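Local coordinates for protein twin-arginine translocation pathway signal (Rhodoferax ferrireducens, PDB 5IM2) that probably serves as the extracytoplasmic solute-binding protein of a TRAP transporter, and binds benzoate in its ligand pocket, at residues M135-E147 against G288-Q300. Sequence-based numbering, arbitrary orientation.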
ATOM      1  N   MET A 135       2.401 -11.279   4.032  1.00 15.91           N
ATOM      2  CA  MET A 135       1.398 -11.437   2.982  1.00 16.07           C
ATOM      3  C   MET A 135       1.550 -12.752   2.241  1.00 18.75           C
ATOM      4  O   MET A 135       2.649 -13.240   2.006  1.00 19.07           O
ATOM      5  CB  MET A 135       1.503 -10.278   1.988  1.00 14.86           C
ATOM      6  CG  MET A 135       0.620 -10.425   0.761  1.00 19.91           C
ATOM      7  SD  MET A 135       0.731  -9.055  -0.406  1.00 24.16           S
ATOM      8  CE  MET A 135       2.433  -8.908  -0.521  1.00 12.25           C
ATOM      9  N   THR A 136       0.411 -13.309   1.830  1.00 15.98           N
ATOM     10  CA  THR A 136       0.394 -14.390   0.858  1.00 16.11           C
ATOM     11  C   THR A 136       0.244 -13.767  -0.539  1.00 15.20           C
ATOM     12  O   THR A 136       1.251 -13.512  -1.216  1.00 18.98           O
ATOM     13  CB  THR A 136      -0.731 -15.366   1.176  1.00 18.30           C
ATOM     14  OG1 THR A 136      -1.953 -14.652   1.301  1.00 15.64           O
ATOM     15  CG2 THR A 136      -0.480 -16.060   2.487  1.00 19.61           C
ATOM     16  N   ASN A 137      -0.988 -13.464  -0.952  1.00 14.75           N
ATOM     17  CA  ASN A 137      -1.240 -12.638  -2.138  1.00 16.19           C
ATOM     18  C   ASN A 137      -2.060 -11.409  -1.748  1.00 15.35           C
ATOM     19  O   ASN A 137      -2.662 -11.357  -0.673  1.00 16.64           O
ATOM     20  CB  ASN A 137      -1.955 -13.452  -3.222  1.00 18.61           C
ATOM     21  CG  ASN A 137      -3.290 -13.926  -2.790  1.00 15.64           C
ATOM     22  OD1 ASN A 137      -4.220 -13.161  -2.795  1.00 16.78           O
ATOM     23  ND2 ASN A 137      -3.406 -15.214  -2.411  1.00 22.02           N
ATOM     24  N   ALA A 138      -2.048 -10.386  -2.603  1.00 13.75           N
ATOM     25  CA  ALA A 138      -2.684  -9.118  -2.237  1.00 10.34           C
ATOM     26  C   ALA A 138      -4.195  -9.241  -2.057  1.00 10.39           C
ATOM     27  O   ALA A 138      -4.762  -8.577  -1.186  1.00 15.06           O
ATOM     28  CB  ALA A 138      -2.355  -8.046  -3.271  1.00 14.41           C
ATOM     29  N   GLU A 139      -4.877 -10.043  -2.887  1.00 12.86           N
ATOM     30  CA  GLU A 139      -6.323 -10.182  -2.722  1.00 17.93           C
ATOM     31  C   GLU A 139      -6.655 -10.746  -1.344  1.00 15.84           C
ATOM     32  O   GLU A 139      -7.458 -10.174  -0.600  1.00 13.05           O
ATOM     33  CB  GLU A 139      -6.928 -11.073  -3.811  1.00 15.42           C
ATOM     34  CG  GLU A 139      -8.423 -11.225  -3.689  1.00 15.40           C
ATOM     35  CD  GLU A 139      -8.971 -12.221  -4.689  1.00 21.70           C
ATOM     36  OE1 GLU A 139      -8.166 -12.784  -5.481  1.00 20.98           O
ATOM     37  OE2 GLU A 139     -10.201 -12.469  -4.648  1.00 20.60           O
ATOM     38  N   ALA A 140      -6.043 -11.869  -0.995  1.00 14.13           N
ATOM     39  CA  ALA A 140      -6.304 -12.493   0.303  1.00 15.07           C
ATOM     40  C   ALA A 140      -5.919 -11.581   1.458  1.00 14.62           C
ATOM     41  O   ALA A 140      -6.690 -11.411   2.418  1.00 14.29           O
ATOM     42  CB  ALA A 140      -5.566 -13.834   0.362  1.00 14.97           C
ATOM     43  N   THR A 141      -4.734 -10.975   1.382  1.00 13.84           N
ATOM     44  CA  THR A 141      -4.251 -10.119   2.463  1.00 12.80           C
ATOM     45  C   THR A 141      -5.077  -8.843   2.590  1.00 11.71           C
ATOM     46  O   THR A 141      -5.242  -8.309   3.698  1.00 13.01           O
ATOM     47  CB  THR A 141      -2.769  -9.827   2.230  1.00 13.39           C
ATOM     48  OG1 THR A 141      -2.089 -11.084   2.079  1.00 16.40           O
ATOM     49  CG2 THR A 141      -2.152  -9.100   3.404  1.00 14.41           C
ATOM     50  N   SER A 142      -5.562  -8.303   1.456  1.00 11.69           N
ATOM     51  CA  SER A 142      -6.495  -7.183   1.515  1.00 13.99           C
ATOM     52  C   SER A 142      -7.789  -7.557   2.223  1.00 15.61           C
ATOM     53  O   SER A 142      -8.344  -6.755   2.977  1.00 13.18           O
ATOM     54  CB  SER A 142      -6.829  -6.695   0.101  1.00 13.01           C
ATOM     55  OG  SER A 142      -5.680  -6.125  -0.524  1.00 14.09           O
ATOM     56  N   ARG A 143      -8.342  -8.733   1.919  1.00 13.69           N
ATOM     57  CA  ARG A 143      -9.556  -9.154   2.609  1.00 13.56           C
ATOM     58  C   ARG A 143      -9.301  -9.261   4.103  1.00 14.79           C
ATOM     59  O   ARG A 143     -10.126  -8.845   4.919  1.00 15.02           O
ATOM     60  CB  ARG A 143     -10.034 -10.491   2.060  1.00 17.30           C
ATOM     61  CG  ARG A 143     -10.548 -10.414   0.668  1.00 15.37           C
ATOM     62  CD  ARG A 143     -10.745 -11.816   0.051  1.00 16.09           C
ATOM     63  NE  ARG A 143     -11.736 -12.615   0.762  1.00 18.58           N
ATOM     64  CZ  ARG A 143     -13.013 -12.716   0.424  1.00 23.82           C
ATOM     65  NH1 ARG A 143     -13.485 -12.065  -0.627  1.00 17.85           N
ATOM     66  NH2 ARG A 143     -13.830 -13.470   1.163  1.00 23.36           N
ATOM     67  N   ALA A 144      -8.163  -9.836   4.469  1.00 14.41           N
ATOM     68  CA  ALA A 144      -7.770  -9.944   5.876  1.00 14.44           C
ATOM     69  C   ALA A 144      -7.655  -8.584   6.539  1.00 15.29           C
ATOM     70  O   ALA A 144      -8.046  -8.418   7.696  1.00 15.09           O
ATOM     71  CB  ALA A 144      -6.444 -10.707   5.983  1.00 12.65           C
ATOM     72  N   CYS A 145      -7.103  -7.601   5.825  1.00 13.04           N
ATOM     73  CA  CYS A 145      -6.978  -6.249   6.362  1.00 15.47           C
ATOM     74  C   CYS A 145      -8.345  -5.658   6.669  1.00 17.11           C
ATOM     75  O   CYS A 145      -8.555  -5.073   7.741  1.00 15.72           O
ATOM     76  CB  CYS A 145      -6.212  -5.372   5.367  1.00 19.83           C
ATOM     77  SG  CYS A 145      -5.714  -3.768   6.018  1.00 20.63           S
ATOM     78  N   TRP A 146      -9.294  -5.804   5.743  1.00 16.21           N
ATOM     79  CA  TRP A 146     -10.645  -5.300   5.989  1.00 15.15           C
ATOM     80  C   TRP A 146     -11.226  -5.883   7.281  1.00 17.23           C
ATOM     81  O   TRP A 146     -11.673  -5.141   8.180  1.00 17.33           O
ATOM     82  CB  TRP A 146     -11.578  -5.611   4.811  1.00 18.63           C
ATOM     83  CG  TRP A 146     -12.971  -5.199   5.181  1.00 17.83           C
ATOM     84  CD1 TRP A 146     -13.967  -5.992   5.721  1.00 17.11           C
ATOM     85  CD2 TRP A 146     -13.517  -3.881   5.107  1.00 17.11           C
ATOM     86  NE1 TRP A 146     -15.093  -5.244   5.957  1.00 19.45           N
ATOM     87  CE2 TRP A 146     -14.842  -3.942   5.603  1.00 18.56           C
ATOM     88  CE3 TRP A 146     -13.032  -2.656   4.647  1.00 19.51           C
ATOM     89  CZ2 TRP A 146     -15.653  -2.834   5.671  1.00 22.99           C
ATOM     90  CZ3 TRP A 146     -13.856  -1.551   4.713  1.00 18.25           C
ATOM     91  CH2 TRP A 146     -15.148  -1.649   5.206  1.00 19.98           C
ATOM     92  N   GLU A 147     -11.210  -7.212   7.390  1.00 15.55           N
ATOM     93  CA  GLU A 147     -11.814  -7.883   8.537  1.00 14.88           C
ATOM     94  C   GLU A 147     -11.089  -7.546   9.834  1.00 17.63           C
ATOM     95  O   GLU A 147     -11.727  -7.300  10.864  1.00 20.91           O
ATOM     96  CB  GLU A 147     -11.844  -9.395   8.319  1.00 14.56           C
ATOM     97  CG  GLU A 147     -12.497 -10.114   9.485  1.00 23.59           C
ATOM     98  CD  GLU A 147     -12.785 -11.599   9.252  1.00 34.18           C
ATOM     99  OE1 GLU A 147     -12.614 -12.113   8.130  1.00 27.86           O
ATOM    100  OE2 GLU A 147     -13.195 -12.253  10.225  1.00 27.67           O
ATOM    101  N   GLY A 288     -16.253  -2.463   1.407  1.00 19.74           N
ATOM    102  CA  GLY A 288     -16.179  -3.602   2.308  1.00 15.72           C
ATOM    103  C   GLY A 288     -15.243  -4.696   1.859  1.00 18.35           C
ATOM    104  O   GLY A 288     -14.265  -4.463   1.154  1.00 17.75           O
ATOM    105  N   LEU A 289     -15.559  -5.915   2.276  1.00 18.23           N
ATOM    106  CA  LEU A 289     -14.667  -7.048   2.052  1.00 14.83           C
ATOM    107  C   LEU A 289     -14.402  -7.289   0.571  1.00 14.62           C
ATOM    108  O   LEU A 289     -13.251  -7.470   0.151  1.00 17.65           O
ATOM    109  CB  LEU A 289     -15.294  -8.292   2.693  1.00 15.76           C
ATOM    110  CG  LEU A 289     -14.524  -9.600   2.608  1.00 20.19           C
ATOM    111  CD1 LEU A 289     -13.242  -9.489   3.403  1.00 22.22           C
ATOM    112  CD2 LEU A 289     -15.352 -10.749   3.139  1.00 27.61           C
ATOM    113  N   GLN A 290     -15.466  -7.404  -0.225  1.00 17.80           N
ATOM    114  CA  GLN A 290     -15.271  -7.768  -1.629  1.00 21.62           C
ATOM    115  C   GLN A 290     -14.508  -6.687  -2.374  1.00 18.65           C
ATOM    116  O   GLN A 290     -13.588  -6.981  -3.147  1.00 20.76           O
ATOM    117  CB  GLN A 290     -16.621  -8.036  -2.307  1.00 29.88           C
ATOM    118  CG  GLN A 290     -17.284  -9.358  -1.888  1.00 53.86           C
ATOM    119  CD  GLN A 290     -17.822  -9.353  -0.458  1.00 65.16           C
ATOM    120  OE1 GLN A 290     -18.222  -8.308   0.073  1.00 78.94           O
ATOM    121  NE2 GLN A 290     -17.827 -10.530   0.173  1.00 47.42           N
ATOM    122  N   THR A 291     -14.864  -5.429  -2.148  1.00 17.62           N
ATOM    123  CA  THR A 291     -14.155  -4.332  -2.797  1.00 17.10           C
ATOM    124  C   THR A 291     -12.690  -4.292  -2.367  1.00 18.30           C
ATOM    125  O   THR A 291     -11.800  -4.037  -3.194  1.00 14.43           O
ATOM    126  CB  THR A 291     -14.869  -3.013  -2.483  1.00 21.08           C
ATOM    127  OG1 THR A 291     -16.165  -3.027  -3.091  1.00 23.43           O
ATOM    128  CG2 THR A 291     -14.127  -1.843  -3.048  1.00 17.71           C
ATOM    129  N   SER A 292     -12.424  -4.540  -1.082  1.00 15.77           N
ATOM    130  CA  SER A 292     -11.047  -4.602  -0.597  1.00 14.37           C
ATOM    131  C   SER A 292     -10.244  -5.678  -1.312  1.00 14.74           C
ATOM    132  O   SER A 292      -9.132  -5.419  -1.784  1.00 12.29           O
ATOM    133  CB  SER A 292     -11.037  -4.834   0.922  1.00 15.11           C
ATOM    134  OG  SER A 292     -11.611  -3.703   1.597  1.00 15.13           O
ATOM    135  N   GLY A 293     -10.782  -6.898  -1.410  1.00 12.85           N
ATOM    136  CA  GLY A 293     -10.086  -7.936  -2.142  1.00 16.16           C
ATOM    137  C   GLY A 293      -9.866  -7.585  -3.603  1.00 14.69           C
ATOM    138  O   GLY A 293      -8.809  -7.868  -4.159  1.00 16.57           O
ATOM    139  N   TRP A 294     -10.865  -6.960  -4.239  1.00 13.19           N
ATOM    140  CA  TRP A 294     -10.780  -6.642  -5.655  1.00 14.98           C
ATOM    141  C   TRP A 294      -9.691  -5.603  -5.913  1.00 19.97           C
ATOM    142  O   TRP A 294      -8.883  -5.755  -6.829  1.00 17.05           O
ATOM    143  CB  TRP A 294     -12.147  -6.163  -6.149  1.00 21.63           C
ATOM    144  CG  TRP A 294     -12.066  -5.643  -7.490  1.00 21.66           C
ATOM    145  CD1 TRP A 294     -11.997  -6.365  -8.645  1.00 34.60           C
ATOM    146  CD2 TRP A 294     -11.972  -4.262  -7.862  1.00 28.83           C
ATOM    147  NE1 TRP A 294     -11.879  -5.506  -9.722  1.00 44.75           N
ATOM    148  CE2 TRP A 294     -11.864  -4.212  -9.262  1.00 41.34           C
ATOM    149  CE3 TRP A 294     -11.982  -3.061  -7.141  1.00 43.59           C
ATOM    150  CZ2 TRP A 294     -11.761  -3.004  -9.957  1.00 46.72           C
ATOM    151  CZ3 TRP A 294     -11.884  -1.867  -7.834  1.00 45.22           C
ATOM    152  CH2 TRP A 294     -11.775  -1.848  -9.224  1.00 38.00           C
ATOM    153  N   LEU A 295      -9.610  -4.580  -5.074  1.00 16.08           N
ATOM    154  CA  LEU A 295      -8.555  -3.581  -5.222  1.00 17.36           C
ATOM    155  C   LEU A 295      -7.176  -4.213  -5.122  1.00 14.28           C
ATOM    156  O   LEU A 295      -6.279  -3.910  -5.921  1.00 14.60           O
ATOM    157  CB  LEU A 295      -8.718  -2.476  -4.176  1.00 17.26           C
ATOM    158  CG  LEU A 295      -9.879  -1.520  -4.394  1.00 19.13           C
ATOM    159  CD1 LEU A 295     -10.116  -0.626  -3.191  1.00 18.35           C
ATOM    160  CD2 LEU A 295      -9.574  -0.640  -5.617  1.00 22.72           C
ATOM    161  N   GLY A 296      -6.953  -5.040  -4.095  1.00 16.48           N
ATOM    162  CA  GLY A 296      -5.678  -5.725  -3.975  1.00 15.75           C
ATOM    163  C   GLY A 296      -5.380  -6.628  -5.161  1.00 16.31           C
ATOM    164  O   GLY A 296      -4.260  -6.661  -5.662  1.00 17.87           O
ATOM    165  N   ARG A 297      -6.380  -7.391  -5.625  1.00 13.76           N
ATOM    166  CA  ARG A 297      -6.157  -8.280  -6.750  1.00 16.85           C
ATOM    167  C   ARG A 297      -5.671  -7.492  -7.973  1.00 18.27           C
ATOM    168  O   ARG A 297      -4.709  -7.890  -8.649  1.00 16.45           O
ATOM    169  CB  ARG A 297      -7.439  -9.048  -7.074  1.00 17.88           C
ATOM    170  CG  ARG A 297      -7.227 -10.099  -8.086  1.00 17.89           C
ATOM    171  CD  ARG A 297      -8.463 -10.902  -8.471  1.00 19.39           C
ATOM    172  NE  ARG A 297      -8.044 -11.827  -9.515  1.00 27.48           N
ATOM    173  CZ  ARG A 297      -7.814 -13.129  -9.364  1.00 38.89           C
ATOM    174  NH1 ARG A 297      -8.033 -13.755  -8.206  1.00 30.57           N
ATOM    175  NH2 ARG A 297      -7.396 -13.823 -10.416  1.00 45.07           N
ATOM    176  N   VAL A 298      -6.329  -6.370  -8.261  1.00 17.11           N
ATOM    177  CA  VAL A 298      -6.012  -5.569  -9.451  1.00 15.25           C
ATOM    178  C   VAL A 298      -4.646  -4.910  -9.304  1.00 18.27           C
ATOM    179  O   VAL A 298      -3.865  -4.838 -10.271  1.00 17.61           O
ATOM    180  CB  VAL A 298      -7.127  -4.543  -9.706  1.00 15.10           C
ATOM    181  CG1 VAL A 298      -6.737  -3.597 -10.824  1.00 19.53           C
ATOM    182  CG2 VAL A 298      -8.427  -5.278 -10.062  1.00 18.34           C
ATOM    183  N   GLN A 299      -4.312  -4.448  -8.095  1.00 14.90           N
ATOM    184  CA  GLN A 299      -2.996  -3.838  -7.904  1.00 13.81           C
ATOM    185  C   GLN A 299      -1.889  -4.859  -8.171  1.00 14.69           C
ATOM    186  O   GLN A 299      -0.909  -4.579  -8.879  1.00 18.31           O
ATOM    187  CB  GLN A 299      -2.861  -3.241  -6.517  1.00 19.89           C
ATOM    188  CG  GLN A 299      -1.698  -2.184  -6.467  1.00 14.44           C
ATOM    189  CD  GLN A 299      -1.784  -1.256  -5.286  1.00 13.83           C
ATOM    190  OE1 GLN A 299      -2.594  -1.419  -4.391  1.00 20.24           O
ATOM    191  NE2 GLN A 299      -0.906  -0.293  -5.271  1.00 17.22           N
ATOM    192  N   GLN A 300      -2.041  -6.063  -7.645  1.00 14.94           N
ATOM    193  CA  GLN A 300      -1.031  -7.087  -7.912  1.00 14.00           C
ATOM    194  C   GLN A 300      -1.062  -7.550  -9.366  1.00 15.41           C
ATOM    195  O   GLN A 300      -0.026  -7.964  -9.907  1.00 20.99           O
ATOM    196  CB  GLN A 300      -1.213  -8.270  -6.945  1.00 19.68           C
ATOM    197  CG  GLN A 300      -0.159  -9.350  -7.129  1.00 14.88           C
ATOM    198  CD  GLN A 300      -0.060 -10.350  -6.007  1.00 15.60           C
ATOM    199  OE1 GLN A 300      -0.933 -10.439  -5.151  1.00 25.65           O
ATOM    200  NE2 GLN A 300       0.992 -11.156  -6.033  1.00 23.54           N
TER
HETATM  201  O   HOH W   1       1.902 -13.077  -3.981  1.00 29.52           O
HETATM  202  O   HOH W   2      -3.757 -11.015  -5.492  1.00 19.00           O
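Leu289 fills the gap between Arg143 and Trp146, one turn apart on helix 138-147. Its CD1 rests on Arg143 CB at 3.6 Å. Its CG sits over the centre of one face of the Arg143 guanidinium. The arginine chain bends at chi3 (63°), which lays that face over the leucine, while NE bonds to His364. Leu289 CB meets Trp146 CD1. With CG anti to the backbone N (chi1 174°), Trp146 swings its ring over Gly288, whose CA makes a CH-pi contact 3.5 Å from the centroid of the six-membered ring. Gly288 is the N-cap residue of helix 289-300; its backbone turn would press a side chain against the preceding carbonyl O, and suits glycine.

In the middle, glycines let the axes close to 7.1 Å. Arg143 CG packs 3.8 Å from Gly293 CA, and Ser142 OG lies 3.5 Å from Gly296 CA. Glu139 runs beside Arg297, pointing the same way. Glu139 OE1 accepts a hydrogen bond from Arg297 NH1 at 2.9 Å, within a salt bridge. The donor comes on the syn side, somewhat out of the carboxylate plane. At the far end, Gln300 OE1 accepts a nearly straight bond (172°) from Ala138 N.

Ser142 OG donates to Ala138 O and Ser292 OG to Gly288 O; these hydroxyls also bond Val167 N and Leu165 N of strand 161-167. Gln299, next to Gln300, lines the benzoate pocket. This is a close, glycine-lined antiparallel helix pair, packed against a sheet edge strand in an α/β solute-binding protein of the DctP family.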